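Local atomic coordinates of carboxypeptidase A (Helicoverpa armigera, PDB entry 1JQG), a protein that probably acts as a zinc-dependent metallocarboxypeptidase of the M14 family, removing residues from the C-terminal end of peptide substrates. Residues G241-G245 / N246-G250; S267-S271 / D272-G276. One frame throughout, in Å; residues are numbered along the deposited sequence.

Overall arrangement
Contacts 1 and 2 belong to the long irregular stretch between helix 221-228 and helix 283-294 of the zinc carboxypeptidase region, and follow each other along the chain with their centres about 11 Å apart. The disulfide C248 SG-C270 SG, 2.0 Å long, joins them. M243 CE packs on C270 SG beside it; at the other end of the interface Y242 meets F274 edge-to-face (Y242 CD2 to F274 CE2 3.5 Å). K236 NZ is hydrogen-bonded to M249 O, G250 O and S271 O. Contact 1 lies at the surface, away from the zinc site. Contact 2 reaches inward: the T273 side chain is about 10 Å from the zinc ion, which H181, E184 and H306 bind.

Contact 1: residues G241-G245 / N246-G250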
# COMPACT_ATOMS: atom_id res chain seq x y z
N GLY A 241 2.44 21.70 -11.42
CA GLY A 241 3.22 21.99 -12.63
C GLY A 241 2.98 20.97 -13.72
O GLY A 241 3.79 20.85 -14.64
N TYR A 242 1.88 20.22 -13.66
CA TYR A 242 1.57 19.22 -14.68
C TYR A 242 0.35 19.61 -15.51
O TYR A 242 0.19 19.00 -16.56
CB TYR A 242 1.23 17.87 -14.08
CG TYR A 242 2.42 17.01 -13.72
CD1 TYR A 242 2.90 16.87 -12.42
CD2 TYR A 242 3.07 16.33 -14.75
CE1 TYR A 242 4.00 16.05 -12.20
CE2 TYR A 242 4.15 15.51 -14.51
CZ TYR A 242 4.62 15.37 -13.22
OH TYR A 242 5.73 14.58 -12.92
N MET A 243 -0.27 20.76 -15.23
CA MET A 243 -1.41 21.25 -15.98
C MET A 243 -1.62 22.72 -15.69
O MET A 243 -1.39 23.25 -14.60
CB MET A 243 -2.66 20.44 -15.65
CG MET A 243 -3.91 20.89 -16.34
SD MET A 243 -5.36 19.92 -15.91
CE MET A 243 -5.10 18.65 -17.18
N ALA A 244 -2.16 23.44 -16.67
CA ALA A 244 -2.46 24.86 -16.57
C ALA A 244 -3.40 25.21 -15.45
O ALA A 244 -4.50 24.66 -15.33
CB ALA A 244 -3.11 25.27 -17.91
N GLY A 245 -2.93 26.03 -14.52
CA GLY A 245 -3.75 26.40 -13.36
C GLY A 245 -3.87 25.27 -12.35
O GLY A 245 -4.58 25.33 -11.36
N ASN A 246 -3.18 24.16 -12.59
CA ASN A 246 -3.17 22.97 -11.78
C ASN A 246 -4.58 22.46 -11.52
O ASN A 246 -4.90 22.06 -10.40
CB ASN A 246 -2.44 23.19 -10.46
CG ASN A 246 -0.96 23.43 -10.64
OD1 ASN A 246 -0.39 24.43 -10.20
ND2 ASN A 246 -0.30 22.49 -11.31
N LEU A 247 -5.40 22.42 -12.58
CA LEU A 247 -6.75 21.87 -12.50
C LEU A 247 -6.66 20.43 -11.97
O LEU A 247 -7.39 20.02 -11.09
CB LEU A 247 -7.38 21.85 -13.89
CG LEU A 247 -8.89 21.65 -13.98
CD1 LEU A 247 -9.55 22.94 -13.49
CD2 LEU A 247 -9.32 21.39 -15.41
N CYS A 248 -5.74 19.65 -12.54
CA CYS A 248 -5.45 18.29 -12.12
C CYS A 248 -4.00 18.25 -11.63
O CYS A 248 -3.15 18.93 -12.22
CB CYS A 248 -5.66 17.33 -13.27
SG CYS A 248 -7.32 17.17 -13.92
N MET A 249 -3.74 17.47 -10.59
CA MET A 249 -2.40 17.34 -10.06
C MET A 249 -2.16 15.95 -9.46
O MET A 249 -3.06 15.13 -9.34
CB MET A 249 -2.12 18.40 -9.00
CG MET A 249 -3.06 18.54 -7.84
SD MET A 249 -3.02 20.13 -6.95
CE MET A 249 -1.72 19.77 -5.77
N GLY A 250 -0.89 15.68 -9.10
CA GLY A 250 -0.46 14.45 -8.49
C GLY A 250 -0.16 13.34 -9.48
O GLY A 250 -0.87 13.08 -10.46
O HOH W 1 -0.54 20.04 -12.39
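N246 closes a tight turn on M243: its backbone N gives a hydrogen bond to M243 O, 2.8 Å long with an N-H...O angle of 151°, and approaches from above the carbonyl plane. The end of the N246 side chain comes close to G241 N. A proline here, with no N-H and unable to take the positive phi, would probably leave M243 O without its mate and disturb the turn. L247 comes next: its CB meets M243 SD at 3.4 Å, the two side chains crossing obliquely. C248 CB packs against the same methionine sulfur, M243 SD, at 3.7 Å, while C248 SG is in the disulfide with C270. The methionine runs straight out with CG anti to the backbone N (chi1 178°) and bends only at chi3 (-87°), which carries CE past C248 CB. On the backbone side, C248 O accepts from a water that in turn accepts from Y242 N, 2.7 Å away, so the water bridges the two arms. Further on, M249 O and G250 O both receive K236 NZ. With A244 and G245 at its corners, M243-N246 is a type II beta turn, the tip of a disulfide-tied surface loop of this zinc carboxypeptidase.

Contact 2: residues S267-S271 / D272-G276; sequences SSVCS and DTFHG
V269 lies over one face of the F274 ring, its CA making a CH-pi contact 3.9 Å from the ring centroid and 20° off the normal, while the valine methyl CG2 reaches CE2 of the same ring at 3.6 Å. The opposite face carries the backbone N of G276, 3.4 Å above the ring plane over its centre, so the phenyl is held between the backbone at V269 and that at G276. A chi1 of -177° sets the F274 ring opposite its own N and back against S268-V269, and F274 CB comes 3.2 Å from S268 O. The H275 imidazole turns its NE2 end to S267. H275 ND1 donates to G276 O at 2.8 Å, in the ring plane and on a carbonyl lone pair, which fixes the ring's rotation and leaves NE2 to accept a weak hydrogen bond from S267 OG. The W261 ring also meets this imidazole. At the far end, S271 OG accepts T273 N at 3.2 Å in a nearly straight bond (173°), while S271 O receives K236 NZ. That serine bond is an ST turn; it sits within the second of two consecutive type I beta turns, S268-S271 and S271-F274, which share S271 and fold the loop near the zinc site.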
# COMPACT_ATOMS: atom_id res chain seq x y z
N SER A 267 -1.56 8.61 -19.14
CA SER A 267 -0.77 9.70 -19.66
C SER A 267 -1.42 11.03 -19.32
O SER A 267 -0.86 12.08 -19.61
CB SER A 267 -0.60 9.57 -21.17
OG SER A 267 0.28 8.46 -21.34
N SER A 268 -2.56 10.96 -18.67
CA SER A 268 -3.30 12.15 -18.25
C SER A 268 -3.06 12.40 -16.77
O SER A 268 -3.11 11.49 -15.95
CB SER A 268 -4.80 11.94 -18.49
OG SER A 268 -5.57 13.08 -18.12
N VAL A 269 -2.91 13.62 -16.35
CA VAL A 269 -2.61 14.03 -15.00
C VAL A 269 -3.89 13.99 -14.18
O VAL A 269 -3.91 13.94 -12.95
CB VAL A 269 -2.03 15.46 -14.89
CG1 VAL A 269 -1.43 15.64 -13.51
CG2 VAL A 269 -0.96 15.69 -15.93
N CYS A 270 -5.01 13.97 -14.88
CA CYS A 270 -6.32 13.91 -14.23
C CYS A 270 -6.66 12.50 -13.81
O CYS A 270 -7.54 12.28 -12.97
CB CYS A 270 -7.35 14.45 -15.23
SG CYS A 270 -7.09 16.20 -15.64
N SER A 271 -5.96 11.53 -14.36
CA SER A 271 -6.14 10.13 -13.95
C SER A 271 -5.44 9.80 -12.64
O SER A 271 -4.36 10.37 -12.37
CB SER A 271 -5.63 9.21 -15.06
OG SER A 271 -5.73 7.87 -14.64
N ASP A 272 -5.96 8.83 -11.90
CA ASP A 272 -5.37 8.38 -10.65
C ASP A 272 -4.15 7.49 -10.87
O ASP A 272 -3.55 7.08 -9.90
CB ASP A 272 -6.41 7.65 -9.79
CG ASP A 272 -7.42 8.58 -9.17
OD1 ASP A 272 -6.94 9.61 -8.64
OD2 ASP A 272 -8.62 8.30 -9.22
N THR A 273 -3.90 7.06 -12.10
CA THR A 273 -2.78 6.21 -12.46
C THR A 273 -1.77 6.90 -13.34
O THR A 273 -1.06 6.24 -14.08
CB THR A 273 -3.29 4.92 -13.15
OG1 THR A 273 -3.94 5.19 -14.36
CG2 THR A 273 -4.22 4.22 -12.19
N PHE A 274 -1.70 8.22 -13.27
CA PHE A 274 -0.72 9.00 -14.01
C PHE A 274 0.71 8.65 -13.61
O PHE A 274 0.97 8.83 -12.42
CB PHE A 274 -0.96 10.49 -13.79
CG PHE A 274 -0.04 11.39 -14.57
CD1 PHE A 274 0.18 11.17 -15.91
CD2 PHE A 274 0.61 12.46 -13.94
CE1 PHE A 274 1.02 11.99 -16.66
CE2 PHE A 274 1.44 13.28 -14.68
CZ PHE A 274 1.65 13.05 -16.04
N HIS A 275 1.55 8.33 -14.60
CA HIS A 275 2.90 7.87 -14.37
C HIS A 275 3.89 9.01 -14.13
O HIS A 275 5.05 8.71 -13.80
CB HIS A 275 3.34 6.94 -15.51
CG HIS A 275 3.15 7.46 -16.89
ND1 HIS A 275 3.47 8.77 -17.24
CD2 HIS A 275 2.71 6.85 -18.03
CE1 HIS A 275 3.19 8.92 -18.52
NE2 HIS A 275 2.74 7.78 -19.02
N GLY A 276 3.51 10.26 -14.42
CA GLY A 276 4.50 11.35 -14.39
C GLY A 276 5.28 11.65 -15.68
O GLY A 276 5.01 11.06 -16.71